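Local coordinates for protein nitrite oxidoreductase subunit A (Kuenenia stuttgartiensis, PDB 7B04) that holds a molybdenum atom, two MD1 molecules and an iron/sulfur cluster in one large subunit of the molybdopterin oxidoreductase family, related to NarG, at residues Ala181-Ile186 / Gly746-Asp751; Gly361-Leu366 / Ile487-Tyr492; Thr381-Leu386 / Thr480-Tyr485. One frame throughout, in Å; residues are numbered along the deposited sequence.

Contact 1: Ala181-Ile186 / Gly746-Asp751; sequences ASKGII and GELLRD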
loop_
_atom_site.group_PDB
_atom_site.type_symbol
_atom_site.label_atom_id
_atom_site.label_comp_id
_atom_site.label_asym_id
_atom_site.label_seq_id
_atom_site.Cartn_x
_atom_site.Cartn_y
_atom_site.Cartn_z
ATOM N N ALA B 181 2.674 -23.121 29.283
ATOM C CA ALA B 181 2.267 -23.627 27.975
ATOM C C ALA B 181 2.553 -25.118 27.837
ATOM O O ALA B 181 1.704 -25.883 27.365
ATOM C CB ALA B 181 2.971 -22.841 26.870
ATOM N N SER B 182 3.746 -25.552 28.249
ATOM C CA SER B 182 4.096 -26.965 28.134
ATOM C C SER B 182 3.215 -27.829 29.027
ATOM O O SER B 182 2.729 -28.883 28.596
ATOM C CB SER B 182 5.573 -27.168 28.467
ATOM O OG SER B 182 6.401 -26.528 27.512
ATOM N N LYS B 183 3.001 -27.402 30.274
ATOM C CA LYS B 183 2.117 -28.141 31.171
ATOM C C LYS B 183 0.714 -28.251 30.589
ATOM O O LYS B 183 0.089 -29.317 30.649
ATOM C CB LYS B 183 2.078 -27.471 32.544
ATOM C CG LYS B 183 3.343 -27.659 33.365
ATOM C CD LYS B 183 3.213 -27.015 34.735
ATOM C CE LYS B 183 4.468 -27.225 35.566
ATOM N NZ LYS B 183 4.362 -26.581 36.905
ATOM N N GLY B 184 0.204 -27.158 30.020
ATOM C CA GLY B 184 -1.115 -27.200 29.411
ATOM C C GLY B 184 -1.175 -28.130 28.214
ATOM O O GLY B 184 -2.171 -28.828 28.008
ATOM N N ILE B 185 -0.116 -28.140 27.400
ATOM C CA ILE B 185 -0.072 -29.037 26.247
ATOM C C ILE B 185 -0.141 -30.488 26.705
ATOM O O ILE B 185 -0.890 -31.300 26.149
ATOM C CB ILE B 185 1.190 -28.773 25.406
ATOM C CG1 ILE B 185 1.087 -27.426 24.692
ATOM C CG2 ILE B 185 1.404 -29.893 24.400
ATOM C CD1 ILE B 185 2.380 -26.978 24.051
ATOM N N ILE B 186 0.631 -30.832 27.738
ATOM C CA ILE B 186 0.636 -32.205 28.230
ATOM C C ILE B 186 -0.724 -32.572 28.812
ATOM O O ILE B 186 -1.244 -33.666 28.565
ATOM C CB ILE B 186 1.769 -32.402 29.254
ATOM C CG1 ILE B 186 3.127 -32.232 28.572
ATOM C CG2 ILE B 186 1.673 -33.771 29.908
ATOM C CD1 ILE B 186 4.294 -32.172 29.532
ATOM N N GLY B 746 10.541 -31.427 27.024
ATOM C CA GLY B 746 11.486 -32.459 27.406
ATOM C C GLY B 746 11.883 -32.377 28.863
ATOM O O GLY B 746 12.118 -33.404 29.506
ATOM N N GLU B 747 11.969 -31.160 29.402
ATOM C CA GLU B 747 12.293 -30.998 30.815
ATOM C C GLU B 747 11.178 -31.541 31.700
ATOM O O GLU B 747 11.445 -32.183 32.722
ATOM C CB GLU B 747 12.555 -29.523 31.120
ATOM C CG GLU B 747 12.956 -29.238 32.556
ATOM C CD GLU B 747 13.243 -27.769 32.796
ATOM O OE1 GLU B 747 13.125 -26.975 31.839
ATOM O OE2 GLU B 747 13.585 -27.408 33.942
ATOM N N LEU B 748 9.919 -31.300 31.320
ATOM C CA LEU B 748 8.799 -31.807 32.104
ATOM C C LEU B 748 8.609 -33.305 31.921
ATOM O O LEU B 748 8.159 -33.989 32.847
ATOM C CB LEU B 748 7.515 -31.072 31.726
ATOM C CG LEU B 748 7.453 -29.584 32.068
ATOM C CD1 LEU B 748 6.173 -28.979 31.527
ATOM C CD2 LEU B 748 7.559 -29.375 33.570
ATOM N N LEU B 749 8.949 -33.834 30.749
ATOM C CA LEU B 749 8.771 -35.250 30.459
ATOM C C LEU B 749 10.042 -36.062 30.658
ATOM O O LEU B 749 10.041 -37.261 30.362
ATOM C CB LEU B 749 8.248 -35.433 29.031
ATOM C CG LEU B 749 6.817 -34.926 28.844
ATOM C CD1 LEU B 749 6.357 -35.091 27.404
ATOM C CD2 LEU B 749 5.874 -35.637 29.804
ATOM N N ARG B 750 11.112 -35.444 31.166
ATOM C CA ARG B 750 12.393 -36.113 31.395
ATOM C C ARG B 750 12.840 -36.872 30.148
ATOM O O ARG B 750 13.227 -38.043 30.196
ATOM C CB ARG B 750 12.316 -37.037 32.613
ATOM C CG ARG B 750 11.473 -36.476 33.749
ATOM C CD ARG B 750 12.256 -36.389 35.048
ATOM N N ASP B 751 12.781 -36.181 29.014
ATOM C CA ASP B 751 13.113 -36.749 27.717
ATOM C C ASP B 751 14.143 -35.860 27.042
ATOM O O ASP B 751 13.970 -34.640 26.977
ATOM C CB ASP B 751 11.863 -36.881 26.838
ATOM C CG ASP B 751 11.917 -38.088 25.924
ATOM O OD1 ASP B 751 11.330 -39.132 26.277
ATOM O OD2 ASP B 751 12.544 -37.991 24.849
#
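L748 lays its CD1 methyl over the adjacent side chains of S182 and K183, with CD1 3.6 Å from S182 CB and also 3.6 Å from K183 CG. The lysine chain crosses the leucine at about a right angle. It touches through its aliphatic part and then runs on, fully extended, past the contact. A second group of contacts centres on I186. Its CD1 meets L749 CG at 3.8 Å, the two side chains reaching toward each other tip to tip, and the same methyl lies 4.0 Å from L748 CB. I186 has CG1 beside the backbone N and anti to the carbonyl carbon (chi1 -65°), and with chi2 extended (170°) CD1 reaches the leucines. This is helix-on-helix packing near the surface: helix 174-191 lies against the end of helix 734-749, where the chain turns away in the manner of a Schellman motif. R750 takes a positive phi of 50°, and D751 N bonds back to G746 O at 2.9 Å, a six-to-one backbone link. The D751 carboxylate then caps the turn leading into the next helix, pairs with R753 and bonds H252. Helix 238-254 closes one flank, with V249 touching both I186 and L749. On the first helix the hydroxyl of S182 bonds F178 O, while its CB is the atom that meets L748.

Contact 2: Gly361-Leu366 / Ile487-Tyr492; sequences GITKIL and IHLRDY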
loop_
_atom_site.group_PDB
_atom_site.type_symbol
_atom_site.label_atom_id
_atom_site.label_comp_id
_atom_site.label_asym_id
_atom_site.label_seq_id
_atom_site.Cartn_x
_atom_site.Cartn_y
_atom_site.Cartn_z
ATOM N N GLY B 361 -18.443 -18.708 -23.502
ATOM C CA GLY B 361 -18.889 -18.035 -24.711
ATOM C C GLY B 361 -17.750 -17.759 -25.674
ATOM O O GLY B 361 -17.918 -17.851 -26.892
ATOM N N ILE B 362 -16.575 -17.416 -25.141
ATOM C CA ILE B 362 -15.416 -17.180 -25.996
ATOM C C ILE B 362 -14.911 -18.495 -26.576
ATOM O O ILE B 362 -14.472 -18.554 -27.731
ATOM C CB ILE B 362 -14.317 -16.440 -25.211
ATOM C CG1 ILE B 362 -14.814 -15.060 -24.776
ATOM C CG2 ILE B 362 -13.052 -16.306 -26.046
ATOM C CD1 ILE B 362 -13.890 -14.356 -23.809
ATOM N N THR B 363 -14.976 -19.573 -25.789
ATOM C CA THR B 363 -14.610 -20.888 -26.305
ATOM C C THR B 363 -15.527 -21.296 -27.452
ATOM O O THR B 363 -15.074 -21.890 -28.437
ATOM C CB THR B 363 -14.658 -21.926 -25.183
ATOM O OG1 THR B 363 -13.797 -21.517 -24.115
ATOM C CG2 THR B 363 -14.212 -23.289 -25.690
ATOM N N LYS B 364 -16.819 -20.981 -27.340
ATOM C CA LYS B 364 -17.751 -21.279 -28.424
ATOM C C LYS B 364 -17.386 -20.515 -29.690
ATOM O O LYS B 364 -17.456 -21.063 -30.796
ATOM C CB LYS B 364 -19.180 -20.949 -27.993
ATOM C CG LYS B 364 -20.202 -21.088 -29.106
ATOM C CD LYS B 364 -21.609 -20.808 -28.610
ATOM C CE LYS B 364 -22.576 -20.662 -29.772
ATOM N NZ LYS B 364 -22.675 -21.922 -30.559
ATOM N N ILE B 365 -16.991 -19.248 -29.547
ATOM C CA ILE B 365 -16.590 -18.462 -30.709
ATOM C C ILE B 365 -15.322 -19.038 -31.332
ATOM O O ILE B 365 -15.153 -19.022 -32.555
ATOM C CB ILE B 365 -16.415 -16.983 -30.316
ATOM C CG1 ILE B 365 -17.734 -16.406 -29.798
ATOM C CG2 ILE B 365 -15.917 -16.163 -31.499
ATOM C CD1 ILE B 365 -17.596 -15.040 -29.158
ATOM N N LEU B 366 -14.415 -19.561 -30.504
ATOM C CA LEU B 366 -13.175 -20.121 -31.034
ATOM C C LEU B 366 -13.415 -21.411 -31.805
ATOM O O LEU B 366 -12.632 -21.748 -32.701
ATOM C CB LEU B 366 -12.179 -20.363 -29.900
ATOM C CG LEU B 366 -11.611 -19.106 -29.244
ATOM C CD1 LEU B 366 -10.776 -19.483 -28.038
ATOM C CD2 LEU B 366 -10.795 -18.300 -30.243
ATOM N N ILE B 487 -21.842 -29.698 -28.243
ATOM C CA ILE B 487 -23.207 -29.772 -27.752
ATOM C C ILE B 487 -23.329 -29.088 -26.401
ATOM O O ILE B 487 -24.405 -28.591 -26.050
ATOM C CB ILE B 487 -23.692 -31.234 -27.739
ATOM C CG1 ILE B 487 -23.059 -31.972 -28.921
ATOM C CG2 ILE B 487 -25.193 -31.273 -27.905
ATOM C CD1 ILE B 487 -23.561 -33.378 -29.151
ATOM N N HIS B 488 -22.260 -29.066 -25.605
ATOM C CA HIS B 488 -22.339 -28.367 -24.323
ATOM C C HIS B 488 -22.463 -26.862 -24.532
ATOM O O HIS B 488 -23.182 -26.181 -23.795
ATOM C CB HIS B 488 -21.115 -28.659 -23.451
ATOM C CG HIS B 488 -21.194 -28.053 -22.080
ATOM N ND1 HIS B 488 -22.331 -28.117 -21.300
ATOM C CD2 HIS B 488 -20.287 -27.345 -21.366
ATOM C CE1 HIS B 488 -22.110 -27.495 -20.157
ATOM N NE2 HIS B 488 -20.879 -27.015 -20.173
ATOM N N LEU B 489 -21.780 -26.324 -25.543
ATOM C CA LEU B 489 -21.689 -24.884 -25.740
ATOM C C LEU B 489 -22.914 -24.277 -26.415
ATOM O O LEU B 489 -22.904 -23.066 -26.687
ATOM C CB LEU B 489 -20.443 -24.575 -26.572
ATOM C CG LEU B 489 -19.090 -24.800 -25.898
ATOM C CD1 LEU B 489 -17.955 -24.798 -26.919
ATOM C CD2 LEU B 489 -18.857 -23.738 -24.841
ATOM N N ARG B 490 -23.965 -25.060 -26.668
ATOM C CA ARG B 490 -25.182 -24.506 -27.260
ATOM C C ARG B 490 -25.932 -23.590 -26.301
ATOM O O ARG B 490 -26.744 -22.770 -26.744
ATOM C CB ARG B 490 -26.103 -25.636 -27.725
ATOM N N ASP B 491 -25.718 -23.750 -24.995
ATOM C CA ASP B 491 -26.322 -22.888 -23.989
ATOM C C ASP B 491 -25.532 -21.614 -23.754
ATOM O O ASP B 491 -25.944 -20.779 -22.942
ATOM C CB ASP B 491 -26.497 -23.631 -22.672
ATOM C CG ASP B 491 -27.370 -24.855 -22.825
ATOM O OD1 ASP B 491 -27.742 -25.187 -23.973
ATOM O OD2 ASP B 491 -27.710 -25.469 -21.804
ATOM N N TYR B 492 -24.393 -21.468 -24.409
ATOM C CA TYR B 492 -23.518 -20.327 -24.221
ATOM C C TYR B 492 -23.393 -19.529 -25.511
ATOM O O TYR B 492 -22.307 -19.069 -25.895
ATOM C CB TYR B 492 -22.179 -20.800 -23.679
ATOM C CG TYR B 492 -22.406 -21.351 -22.293
ATOM C CD1 TYR B 492 -22.392 -20.511 -21.192
ATOM C CD2 TYR B 492 -22.750 -22.683 -22.096
ATOM C CE1 TYR B 492 -22.642 -20.993 -19.931
ATOM C CE2 TYR B 492 -23.008 -23.172 -20.835
ATOM C CZ TYR B 492 -22.951 -22.321 -19.753
ATOM O OH TYR B 492 -23.202 -22.788 -18.481
#
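K364 and L489 meet through the roots of their side chains where helix 355-368 lies against helix 481-488, a buried packing of one helix on the C-terminal end of another within the molybdopterin oxidoreductase family region. The second helix tightens there into a 3-10 turn, seen in the bond from Y492 N to L489 O at 3.2 Å. Apolar packing is carried by L489. Its CD1 lies 3.8 Å from K364 CA, close against the first helix, and 4.2 Å from T363 CG2. L489 CB and K364 CB are 4.1 Å apart. T363 meets L489 through that methyl, and its hydroxyl is bonded to F359 O one turn back; its side chain also touches L544 and L548 of helix 544-548. A second kind of contact sets methylenes against carbonyl oxygens. With CG anti to the backbone N (chi1 174°), the K364 chain runs out from its helix toward the 3-10 turn. G361 also brings its backbone near, its CA 3.8 Å from Y492 O. The polar ends look elsewhere: the Y492 hydroxyl bonds H847 N, and the K364 ammonium, turned by a bend at chi4 (63°), forms a salt bridge with D368 of its own helix. Further back along that chain, K364 CD sits beside two carbonyls, 3.2 Å from L489 O and 3.3 Å from Y492 O.

Contact 3: Thr381-Leu386 / Thr480-Tyr485; sequences TDFPLL and TLLEMY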
loop_
_atom_site.group_PDB
_atom_site.type_symbol
_atom_site.label_atom_id
_atom_site.label_comp_id
_atom_site.label_asym_id
_atom_site.label_seq_id
_atom_site.Cartn_x
_atom_site.Cartn_y
_atom_site.Cartn_z
ATOM N N THR B 381 -3.726 -32.236 -25.102
ATOM C CA THR B 381 -5.056 -31.895 -24.612
ATOM C C THR B 381 -5.950 -33.127 -24.634
ATOM O O THR B 381 -5.757 -34.038 -25.444
ATOM C CB THR B 381 -5.671 -30.752 -25.436
ATOM O OG1 THR B 381 -4.678 -29.742 -25.659
ATOM C CG2 THR B 381 -6.825 -30.119 -24.681
ATOM N N ASP B 382 -6.953 -33.134 -23.751
ATOM C CA ASP B 382 -7.879 -34.255 -23.663
ATOM C C ASP B 382 -9.013 -34.197 -24.684
ATOM O O ASP B 382 -9.817 -35.134 -24.729
ATOM C CB ASP B 382 -8.438 -34.387 -22.239
ATOM C CG ASP B 382 -9.425 -33.295 -21.873
ATOM O OD1 ASP B 382 -9.515 -32.277 -22.590
ATOM O OD2 ASP B 382 -10.120 -33.464 -20.847
ATOM N N PHE B 383 -9.121 -33.125 -25.475
ATOM C CA PHE B 383 -10.230 -33.023 -26.423
ATOM C C PHE B 383 -10.308 -34.204 -27.386
ATOM O O PHE B 383 -11.428 -34.688 -27.628
ATOM C CB PHE B 383 -10.137 -31.719 -27.229
ATOM C CG PHE B 383 -10.683 -30.513 -26.523
ATOM C CD1 PHE B 383 -12.041 -30.377 -26.288
ATOM C CD2 PHE B 383 -9.838 -29.494 -26.128
ATOM C CE1 PHE B 383 -12.537 -29.256 -25.648
ATOM C CE2 PHE B 383 -10.324 -28.374 -25.489
ATOM C CZ PHE B 383 -11.676 -28.253 -25.249
ATOM N N PRO B 384 -9.208 -34.715 -27.959
ATOM C CA PRO B 384 -9.336 -35.877 -28.851
ATOM C C PRO B 384 -9.799 -37.138 -28.144
ATOM O O PRO B 384 -10.333 -38.034 -28.808
ATOM C CB PRO B 384 -7.920 -36.045 -29.419
ATOM C CG PRO B 384 -7.033 -35.392 -28.421
ATOM C CD PRO B 384 -7.818 -34.220 -27.927
ATOM N N LEU B 385 -9.589 -37.251 -26.835
ATOM C CA LEU B 385 -9.970 -38.458 -26.111
ATOM C C LEU B 385 -11.489 -38.645 -26.147
ATOM O O LEU B 385 -12.248 -37.686 -26.010
ATOM C CB LEU B 385 -9.457 -38.378 -24.668
ATOM C CG LEU B 385 -7.993 -38.794 -24.456
ATOM C CD1 LEU B 385 -7.014 -37.754 -24.995
ATOM C CD2 LEU B 385 -7.722 -39.072 -22.986
ATOM N N LEU B 386 -11.910 -39.886 -26.405
ATOM C CA LEU B 386 -13.332 -40.295 -26.570
ATOM C C LEU B 386 -14.024 -40.511 -25.220
ATOM O O LEU B 386 -13.398 -41.092 -24.334
ATOM C CB LEU B 386 -13.353 -41.567 -27.419
ATOM C CG LEU B 386 -13.042 -41.370 -28.901
ATOM C CD1 LEU B 386 -13.710 -42.427 -29.750
ATOM C CD2 LEU B 386 -13.495 -40.012 -29.366
ATOM N N THR B 480 -16.179 -37.559 -29.350
ATOM C CA THR B 480 -15.067 -36.747 -28.874
ATOM C C THR B 480 -15.537 -35.721 -27.849
ATOM O O THR B 480 -16.665 -35.223 -27.905
ATOM C CB THR B 480 -14.375 -36.035 -30.038
ATOM O OG1 THR B 480 -15.234 -35.021 -30.568
ATOM C CG2 THR B 480 -14.029 -37.014 -31.150
ATOM N N LEU B 481 -14.651 -35.418 -26.894
ATOM C CA LEU B 481 -14.932 -34.352 -25.938
ATOM C C LEU B 481 -15.246 -33.047 -26.653
ATOM O O LEU B 481 -16.109 -32.278 -26.212
ATOM C CB LEU B 481 -13.751 -34.163 -24.983
ATOM C CG LEU B 481 -13.933 -33.032 -23.967
ATOM C CD1 LEU B 481 -15.134 -33.293 -23.063
ATOM C CD2 LEU B 481 -12.667 -32.819 -23.150
ATOM N N LEU B 482 -14.563 -32.787 -27.769
ATOM C CA LEU B 482 -14.854 -31.589 -28.547
ATOM C C LEU B 482 -16.267 -31.638 -29.114
ATOM O O LEU B 482 -16.984 -30.628 -29.100
ATOM C CB LEU B 482 -13.824 -31.436 -29.665
ATOM C CG LEU B 482 -13.554 -30.025 -30.184
ATOM C CD1 LEU B 482 -12.121 -29.912 -30.675
ATOM C CD2 LEU B 482 -14.524 -29.667 -31.293
ATOM N N GLU B 483 -16.686 -32.800 -29.625
ATOM C CA GLU B 483 -18.079 -32.957 -30.026
ATOM C C GLU B 483 -19.014 -32.727 -28.846
ATOM O O GLU B 483 -20.026 -32.030 -28.978
ATOM C CB GLU B 483 -18.314 -34.335 -30.645
ATOM C CG GLU B 483 -17.889 -34.437 -32.107
ATOM C CD GLU B 483 -18.771 -33.627 -33.041
ATOM O OE1 GLU B 483 -19.976 -33.477 -32.751
ATOM O OE2 GLU B 483 -18.253 -33.135 -34.067
ATOM N N MET B 484 -18.680 -33.353 -27.724
ATOM C CA MET B 484 -19.488 -33.176 -26.503
ATOM C C MET B 484 -19.403 -31.697 -26.132
ATOM O O MET B 484 -20.421 -31.123 -25.765
ATOM C CB MET B 484 -18.977 -34.051 -25.360
ATOM C CG MET B 484 -19.181 -35.529 -25.591
ATOM S SD MET B 484 -19.245 -36.516 -24.091
ATOM C CE MET B 484 -20.975 -36.940 -24.023
ATOM N N TYR B 485 -18.241 -31.072 -26.282
ATOM C CA TYR B 485 -18.194 -29.625 -25.953
ATOM C C TYR B 485 -19.080 -28.829 -26.916
ATOM O O TYR B 485 -19.728 -27.881 -26.484
ATOM C CB TYR B 485 -16.766 -29.117 -25.772
ATOM C CG TYR B 485 -16.364 -28.966 -24.329
ATOM C CD1 TYR B 485 -16.723 -27.859 -23.587
ATOM C CD2 TYR B 485 -15.656 -29.957 -23.694
ATOM C CE1 TYR B 485 -16.368 -27.729 -22.260
ATOM C CE2 TYR B 485 -15.300 -29.845 -22.365
ATOM C CZ TYR B 485 -15.656 -28.732 -21.643
ATOM O OH TYR B 485 -15.288 -28.661 -20.339
#
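L386 and T480 form an antiparallel non-hydrogen-bonded pair with CA atoms 4.6 Å apart, and just beyond it L481 N gives a weak bond to L385 O (3.4 Å, 156°). The T480 methyl CG2 meets L386 CD2 at 3.5 Å, the two side chains crossing at a slant. The T480 hydroxyl serves its own helix: OG1, held between the backbone N and the carbonyl carbon (chi1 70°), accepts from E483 N at 2.8 Å and is also bonded with L462 O. This is a threonine N-cap at the junction of strand 475-480 with helix 481-488, and a type I beta turn from D382 to L385 lies against it. F383 carries the turn's packing. Its CD1 is 4.0 Å from L481 CG, and L482 N lies at the ring edge, in its plane. The F383 edge is turned toward the Y485 face in an offset T-shaped stack, centroids 5.7 Å apart and planes at 70°. F383 also touches L544 and L548 of helix 544-548, and the Y485 hydroxyl bonds I845 N. L481 CD2 packs beside the D382 carboxylate, the two side chains passing obliquely, while OD2 is held by A830 N.

Contact 1 is a surface contact across the chain's centre from the other two, its centre 62 Å from that of contact 2 and 59 Å from that of contact 3, and joins residues about 560 positions apart. Contacts 2 and 3 are buried, with centres 14 Å apart. They share helix 481-488: contact 3 is made at its start and contact 2 at and just past its end, and side chains of helix 544-548 touch both. Along the chain, contact 3 nests inside contact 2's loop, and that inside contact 1's. Contact 1 is aliphatic; contact 2 adds lysine methylenes against backbone carbonyls; contact 3 alone has an aromatic pair and a backbone bond between its segments.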